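Cytolethal distending toxin protein B (Haemophilus ducreyi, PDB 1SR4) probably acts as the DNase I-like, DNA-damaging subunit of a bacterial genotoxin that disturbs the cell cycle of host cells. Local coordinates at residues 112-124 and 140-154. Numbering follows the deposited sequence.
Sequences VHSDSSVLQSRPA and LATGGSDAVSLIRNI
Asn153 and Ser149, one turn apart on helix 147-159, take hold of the loop 113-123. Asn153 ND2 donates to His113 O at 2.7 Å. The bond is nearly straight and stays in the plane of the amide. Asp115 N donates to Ser149 OG at 2.9 Å. Ser149 OG stands between its own backbone N and carbonyl carbon (chi1 66°), which turns it to the loop. Arg152 bends at chi3 and brings NH2 to Asp115 OD1 at 2.6 Å, a salt bridge with the two flat groups 23° apart. Beneath these bonds, Leu150 CD1 lies 4.0 Å from Ala124 CB, and Val112 CG1 packs on Ile154 CG1. At the far end, Leu140 CD1 meets Leu119 CD1 at 4.0 Å. Between the two ends, water 1 joins Asp146 OD2, Ser114 OG and Arg122 O, and water 2 joins Asp146 OD2 to Arg122 N. Asp146 OD1 accepts from Leu140 N within its own segment, which helps to hold the carboxylate in place. The Arg122 guanidinium bonds to His138 O and forms a salt bridge with Asp11 of the cytolethal distending toxin protein C chain. The contact joins the loop between edge strand 108-112 and its antiparallel neighbour 124-129 to a helix packed on their sheet, within a DNase I-like alpha/beta fold.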
ATOM      1  N   VAL B 112     -23.470   1.292  12.893  1.00 16.45           N
ATOM      2  CA  VAL B 112     -23.764   2.178  14.014  1.00 16.63           C
ATOM      3  C   VAL B 112     -23.656   3.633  13.580  1.00 17.29           C
ATOM      4  O   VAL B 112     -22.635   4.056  13.021  1.00 16.94           O
ATOM      5  CB  VAL B 112     -22.809   1.922  15.196  1.00 16.25           C
ATOM      6  CG1 VAL B 112     -23.187   2.795  16.390  1.00 14.25           C
ATOM      7  CG2 VAL B 112     -22.878   0.461  15.597  1.00 17.33           C
ATOM      8  N   HIS B 113     -24.727   4.391  13.815  1.00 17.37           N
ATOM      9  CA  HIS B 113     -24.757   5.802  13.452  1.00 17.78           C
ATOM     10  C   HIS B 113     -24.283   6.676  14.591  1.00 17.46           C
ATOM     11  O   HIS B 113     -24.281   6.253  15.753  1.00 17.30           O
ATOM     12  CB  HIS B 113     -26.179   6.227  13.067  1.00 18.38           C
ATOM     13  CG  HIS B 113     -26.678   5.584  11.813  1.00 20.55           C
ATOM     14  ND1 HIS B 113     -27.246   4.328  11.794  1.00 21.58           N
ATOM     15  CD2 HIS B 113     -26.644   6.003  10.524  1.00 20.30           C
ATOM     16  CE1 HIS B 113     -27.536   3.999  10.547  1.00 23.24           C
ATOM     17  NE2 HIS B 113     -27.180   4.997   9.757  1.00 21.91           N
ATOM     18  N   SER B 114     -23.872   7.896  14.254  1.00 17.49           N
ATOM     19  CA  SER B 114     -23.449   8.865  15.256  1.00 16.92           C
ATOM     20  C   SER B 114     -24.737   9.641  15.584  1.00 18.28           C
ATOM     21  O   SER B 114     -25.801   9.279  15.093  1.00 15.88           O
ATOM     22  CB  SER B 114     -22.389   9.794  14.674  1.00 16.46           C
ATOM     23  OG  SER B 114     -22.821  10.336  13.434  1.00 16.79           O
ATOM     24  N   ASP B 115     -24.644  10.692  16.394  1.00 19.61           N
ATOM     25  CA  ASP B 115     -25.826  11.480  16.755  1.00 21.82           C
ATOM     26  C   ASP B 115     -26.507  12.131  15.554  1.00 22.18           C
ATOM     27  O   ASP B 115     -25.847  12.586  14.618  1.00 19.39           O
ATOM     28  CB  ASP B 115     -25.469  12.590  17.752  1.00 21.39           C
ATOM     29  CG  ASP B 115     -25.331  12.083  19.180  1.00 25.71           C
ATOM     30  OD1 ASP B 115     -25.761  10.943  19.461  1.00 26.01           O
ATOM     31  OD2 ASP B 115     -24.803  12.839  20.028  1.00 29.39           O
ATOM     32  N   SER B 116     -27.836  12.183  15.598  1.00 23.37           N
ATOM     33  CA  SER B 116     -28.610  12.808  14.533  1.00 24.11           C
ATOM     34  C   SER B 116     -28.135  14.240  14.351  1.00 21.93           C
ATOM     35  O   SER B 116     -27.909  14.957  15.322  1.00 22.06           O
ATOM     36  CB  SER B 116     -30.105  12.808  14.885  1.00 27.51           C
ATOM     37  OG  SER B 116     -30.646  11.497  14.795  1.00 31.79           O
ATOM     38  N   SER B 117     -27.973  14.658  13.105  1.00 21.47           N
ATOM     39  CA  SER B 117     -27.519  16.018  12.832  1.00 20.47           C
ATOM     40  C   SER B 117     -27.857  16.343  11.392  1.00 20.28           C
ATOM     41  O   SER B 117     -28.122  15.435  10.605  1.00 19.42           O
ATOM     42  CB  SER B 117     -26.003  16.128  13.051  1.00 20.05           C
ATOM     43  OG  SER B 117     -25.290  15.642  11.923  1.00 19.86           O
ATOM     44  N   VAL B 118     -27.836  17.627  11.035  1.00 19.47           N
ATOM     45  CA  VAL B 118     -28.159  18.018   9.668  1.00 20.42           C
ATOM     46  C   VAL B 118     -26.981  17.792   8.725  1.00 21.85           C
ATOM     47  O   VAL B 118     -27.085  18.042   7.526  1.00 20.22           O
ATOM     48  CB  VAL B 118     -28.585  19.501   9.601  1.00 20.70           C
ATOM     49  CG1 VAL B 118     -29.829  19.723  10.490  1.00 20.39           C
ATOM     50  CG2 VAL B 118     -27.431  20.394  10.045  1.00 19.62           C
ATOM     51  N   LEU B 119     -25.864  17.319   9.273  1.00 23.02           N
ATOM     52  CA  LEU B 119     -24.663  17.048   8.480  1.00 23.69           C
ATOM     53  C   LEU B 119     -24.725  15.629   7.941  1.00 23.21           C
ATOM     54  O   LEU B 119     -25.198  14.723   8.617  1.00 23.57           O
ATOM     55  CB  LEU B 119     -23.404  17.219   9.345  1.00 25.66           C
ATOM     56  CG  LEU B 119     -23.212  18.618   9.937  1.00 26.52           C
ATOM     57  CD1 LEU B 119     -21.912  18.699  10.725  1.00 28.20           C
ATOM     58  CD2 LEU B 119     -23.215  19.631   8.797  1.00 28.39           C
ATOM     59  N   GLN B 120     -24.253  15.433   6.720  1.00 23.29           N
ATOM     60  CA  GLN B 120     -24.277  14.104   6.132  1.00 24.21           C
ATOM     61  C   GLN B 120     -23.115  13.260   6.628  1.00 21.66           C
ATOM     62  O   GLN B 120     -22.149  13.026   5.911  1.00 21.31           O
ATOM     63  CB  GLN B 120     -24.257  14.204   4.606  1.00 27.43           C
ATOM     64  CG  GLN B 120     -25.540  14.790   4.019  1.00 33.81           C
ATOM     65  CD  GLN B 120     -26.709  13.817   4.052  1.00 37.20           C
ATOM     66  OE1 GLN B 120     -27.153  13.369   5.120  1.00 39.16           O
ATOM     67  NE2 GLN B 120     -27.220  13.485   2.871  1.00 40.37           N
ATOM     68  N   SER B 121     -23.207  12.820   7.872  1.00 19.66           N
ATOM     69  CA  SER B 121     -22.162  11.997   8.431  1.00 18.51           C
ATOM     70  C   SER B 121     -22.353  10.560   7.969  1.00 17.28           C
ATOM     71  O   SER B 121     -23.443  10.157   7.537  1.00 17.66           O
ATOM     72  CB  SER B 121     -22.172  12.078   9.960  1.00 18.27           C
ATOM     73  OG  SER B 121     -23.368  11.555  10.492  1.00 20.00           O
ATOM     74  N   ARG B 122     -21.274   9.793   8.048  1.00 16.97           N
ATOM     75  CA  ARG B 122     -21.262   8.384   7.644  1.00 14.79           C
ATOM     76  C   ARG B 122     -21.229   7.473   8.877  1.00 13.67           C
ATOM     77  O   ARG B 122     -20.536   7.764   9.869  1.00 13.27           O
ATOM     78  CB  ARG B 122     -20.031   8.115   6.776  1.00 15.70           C
ATOM     79  CG  ARG B 122     -20.002   8.910   5.463  1.00 18.13           C
ATOM     80  CD  ARG B 122     -18.592   8.921   4.868  1.00 16.03           C
ATOM     81  NE  ARG B 122     -17.699   9.868   5.538  1.00 16.89           N
ATOM     82  CZ  ARG B 122     -17.706  11.186   5.334  1.00 19.05           C
ATOM     83  NH1 ARG B 122     -18.561  11.727   4.477  1.00 17.37           N
ATOM     84  NH2 ARG B 122     -16.837  11.965   5.969  1.00 17.64           N
ATOM     85  N   PRO B 123     -21.969   6.356   8.836  1.00 11.69           N
ATOM     86  CA  PRO B 123     -21.988   5.442   9.977  1.00 12.23           C
ATOM     87  C   PRO B 123     -20.748   4.568  10.050  1.00 11.92           C
ATOM     88  O   PRO B 123     -19.984   4.463   9.087  1.00 14.24           O
ATOM     89  CB  PRO B 123     -23.241   4.603   9.719  1.00 12.52           C
ATOM     90  CG  PRO B 123     -23.203   4.453   8.208  1.00 12.19           C
ATOM     91  CD  PRO B 123     -22.860   5.874   7.755  1.00 12.10           C
ATOM     92  N   ALA B 124     -20.534   3.945  11.199  1.00 11.87           N
ATOM     93  CA  ALA B 124     -19.408   3.031  11.322  1.00 11.46           C
ATOM     94  C   ALA B 124     -19.982   1.720  10.782  1.00 13.92           C
ATOM     95  O   ALA B 124     -21.146   1.387  11.065  1.00 13.59           O
ATOM     96  CB  ALA B 124     -18.999   2.872  12.787  1.00 11.46           C
ATOM     97  N   LEU B 140     -16.332  13.118   9.491  1.00 13.82           N
ATOM     98  CA  LEU B 140     -16.470  14.344   8.713  1.00 15.11           C
ATOM     99  C   LEU B 140     -15.162  15.118   8.572  1.00 16.06           C
ATOM    100  O   LEU B 140     -14.387  15.228   9.523  1.00 15.60           O
ATOM    101  CB  LEU B 140     -17.557  15.236   9.341  1.00 15.32           C
ATOM    102  CG  LEU B 140     -18.978  14.637   9.307  1.00 15.52           C
ATOM    103  CD1 LEU B 140     -19.899  15.323  10.325  1.00 16.34           C
ATOM    104  CD2 LEU B 140     -19.541  14.783   7.890  1.00 16.83           C
ATOM    105  N   ALA B 141     -14.942  15.658   7.379  1.00 16.05           N
ATOM    106  CA  ALA B 141     -13.742  16.424   7.042  1.00 19.06           C
ATOM    107  C   ALA B 141     -13.464  17.572   8.001  1.00 20.82           C
ATOM    108  O   ALA B 141     -12.309  17.877   8.304  1.00 22.32           O
ATOM    109  CB  ALA B 141     -13.859  16.962   5.617  1.00 19.79           C
ATOM    110  N   THR B 142     -14.510  18.222   8.480  1.00 21.95           N
ATOM    111  CA  THR B 142     -14.294  19.314   9.411  1.00 28.41           C
ATOM    112  C   THR B 142     -14.147  18.778  10.833  1.00 27.46           C
ATOM    113  O   THR B 142     -15.149  18.550  11.543  1.00 27.58           O
ATOM    114  CB  THR B 142     -15.438  20.377   9.335  1.00 32.91           C
ATOM    115  OG1 THR B 142     -16.668  19.753   8.933  1.00 37.64           O
ATOM    116  CG2 THR B 142     -15.078  21.469   8.326  1.00 34.21           C
ATOM    117  N   GLY B 143     -12.885  18.542  11.204  1.00 23.99           N
ATOM    118  CA  GLY B 143     -12.541  18.035  12.521  1.00 19.84           C
ATOM    119  C   GLY B 143     -13.163  16.727  12.992  1.00 17.88           C
ATOM    120  O   GLY B 143     -13.097  16.423  14.179  1.00 16.79           O
ATOM    121  N   GLY B 144     -13.741  15.941  12.089  1.00 15.36           N
ATOM    122  CA  GLY B 144     -14.364  14.686  12.500  1.00 13.93           C
ATOM    123  C   GLY B 144     -15.281  14.924  13.689  1.00 14.75           C
ATOM    124  O   GLY B 144     -15.273  14.164  14.656  1.00 13.61           O
ATOM    125  N   SER B 145     -16.087  15.981  13.604  1.00 15.62           N
ATOM    126  CA  SER B 145     -16.988  16.383  14.690  1.00 15.47           C
ATOM    127  C   SER B 145     -17.987  15.324  15.137  1.00 15.61           C
ATOM    128  O   SER B 145     -18.511  15.394  16.250  1.00 18.53           O
ATOM    129  CB  SER B 145     -17.745  17.649  14.283  1.00 16.32           C
ATOM    130  OG  SER B 145     -18.629  17.377  13.207  1.00 14.51           O
ATOM    131  N   ASP B 146     -18.245  14.352  14.269  1.00 14.45           N
ATOM    132  CA  ASP B 146     -19.177  13.272  14.558  1.00 14.80           C
ATOM    133  C   ASP B 146     -18.522  12.111  15.301  1.00 15.20           C
ATOM    134  O   ASP B 146     -19.209  11.191  15.752  1.00 16.50           O
ATOM    135  CB  ASP B 146     -19.769  12.751  13.237  1.00 15.31           C
ATOM    136  CG  ASP B 146     -18.686  12.302  12.233  1.00 17.07           C
ATOM    137  OD1 ASP B 146     -17.620  12.945  12.149  1.00 15.74           O
ATOM    138  OD2 ASP B 146     -18.912  11.315  11.506  1.00 17.28           O
ATOM    139  N   ALA B 147     -17.202  12.158  15.449  1.00 13.83           N
ATOM    140  CA  ALA B 147     -16.461  11.056  16.064  1.00 14.71           C
ATOM    141  C   ALA B 147     -16.780  10.661  17.506  1.00 15.92           C
ATOM    142  O   ALA B 147     -16.844   9.472  17.830  1.00 13.78           O
ATOM    143  CB  ALA B 147     -14.966  11.323  15.922  1.00 15.72           C
ATOM    144  N   VAL B 148     -16.973  11.637  18.380  1.00 15.79           N
ATOM    145  CA  VAL B 148     -17.255  11.302  19.767  1.00 16.80           C
ATOM    146  C   VAL B 148     -18.574  10.556  19.950  1.00 16.93           C
ATOM    147  O   VAL B 148     -18.608   9.535  20.652  1.00 17.17           O
ATOM    148  CB  VAL B 148     -17.222  12.565  20.669  1.00 16.63           C
ATOM    149  CG1 VAL B 148     -17.828  12.251  22.037  1.00 15.82           C
ATOM    150  CG2 VAL B 148     -15.775  13.032  20.839  1.00 15.93           C
ATOM    151  N   SER B 149     -19.659  11.043  19.338  1.00 16.41           N
ATOM    152  CA  SER B 149     -20.944  10.347  19.481  1.00 15.89           C
ATOM    153  C   SER B 149     -20.923   9.010  18.743  1.00 14.54           C
ATOM    154  O   SER B 149     -21.617   8.068  19.132  1.00 14.26           O
ATOM    155  CB  SER B 149     -22.131  11.220  19.007  1.00 17.21           C
ATOM    156  OG  SER B 149     -22.108  11.485  17.625  1.00 17.67           O
ATOM    157  N   LEU B 150     -20.117   8.908  17.693  1.00 14.42           N
ATOM    158  CA  LEU B 150     -20.012   7.642  16.960  1.00 16.39           C
ATOM    159  C   LEU B 150     -19.374   6.599  17.894  1.00 16.20           C
ATOM    160  O   LEU B 150     -19.885   5.493  18.037  1.00 17.26           O
ATOM    161  CB  LEU B 150     -19.157   7.807  15.697  1.00 17.18           C
ATOM    162  CG  LEU B 150     -19.086   6.598  14.752  1.00 18.97           C
ATOM    163  CD1 LEU B 150     -20.485   6.230  14.291  1.00 18.16           C
ATOM    164  CD2 LEU B 150     -18.202   6.922  13.546  1.00 17.07           C
ATOM    165  N   ILE B 151     -18.268   6.967  18.537  1.00 15.10           N
ATOM    166  CA  ILE B 151     -17.573   6.075  19.468  1.00 16.16           C
ATOM    167  C   ILE B 151     -18.503   5.722  20.647  1.00 16.48           C
ATOM    168  O   ILE B 151     -18.603   4.559  21.045  1.00 16.39           O
ATOM    169  CB  ILE B 151     -16.276   6.744  20.024  1.00 17.23           C
ATOM    170  CG1 ILE B 151     -15.314   7.080  18.870  1.00 18.52           C
ATOM    171  CG2 ILE B 151     -15.597   5.825  21.055  1.00 14.95           C
ATOM    172  CD1 ILE B 151     -15.010   5.926  17.986  1.00 22.10           C
ATOM    173  N   ARG B 152     -19.177   6.728  21.207  1.00 16.30           N
ATOM    174  CA  ARG B 152     -20.104   6.491  22.311  1.00 16.33           C
ATOM    175  C   ARG B 152     -21.215   5.520  21.913  1.00 17.15           C
ATOM    176  O   ARG B 152     -21.546   4.602  22.672  1.00 17.72           O
ATOM    177  CB  ARG B 152     -20.718   7.814  22.803  1.00 19.39           C
ATOM    178  CG  ARG B 152     -21.840   7.619  23.843  1.00 26.41           C
ATOM    179  CD  ARG B 152     -22.429   8.946  24.319  1.00 30.17           C
ATOM    180  NE  ARG B 152     -22.815   9.805  23.201  1.00 35.32           N
ATOM    181  CZ  ARG B 152     -23.752   9.499  22.308  1.00 36.22           C
ATOM    182  NH1 ARG B 152     -24.408   8.353  22.403  1.00 37.89           N
ATOM    183  NH2 ARG B 152     -24.024  10.332  21.311  1.00 36.16           N
ATOM    184  N   ASN B 153     -21.799   5.696  20.730  1.00 16.05           N
ATOM    185  CA  ASN B 153     -22.870   4.795  20.317  1.00 14.31           C
ATOM    186  C   ASN B 153     -22.347   3.372  20.120  1.00 16.29           C
ATOM    187  O   ASN B 153     -23.052   2.402  20.399  1.00 16.36           O
ATOM    188  CB  ASN B 153     -23.556   5.293  19.041  1.00 15.47           C
ATOM    189  CG  ASN B 153     -24.455   6.496  19.295  1.00 17.68           C
ATOM    190  OD1 ASN B 153     -24.760   6.818  20.438  1.00 17.70           O
ATOM    191  ND2 ASN B 153     -24.892   7.154  18.228  1.00 18.00           N
ATOM    192  N   ILE B 154     -21.118   3.239  19.634  1.00 16.07           N
ATOM    193  CA  ILE B 154     -20.542   1.910  19.454  1.00 17.43           C
ATOM    194  C   ILE B 154     -20.375   1.295  20.844  1.00 17.94           C
ATOM    195  O   ILE B 154     -20.722   0.136  21.067  1.00 16.52           O
ATOM    196  CB  ILE B 154     -19.168   1.978  18.729  1.00 17.36           C
ATOM    197  CG1 ILE B 154     -19.387   2.365  17.255  1.00 15.04           C
ATOM    198  CG2 ILE B 154     -18.435   0.637  18.847  1.00 16.12           C
ATOM    199  CD1 ILE B 154     -18.106   2.629  16.491  1.00 13.30           C
TER
HETATM  200  O   HOH W   1     -20.834   9.434  11.910  1.00 15.21           O
HETATM  201  O   HOH W   2     -18.851  10.967   8.930  1.00 11.85           O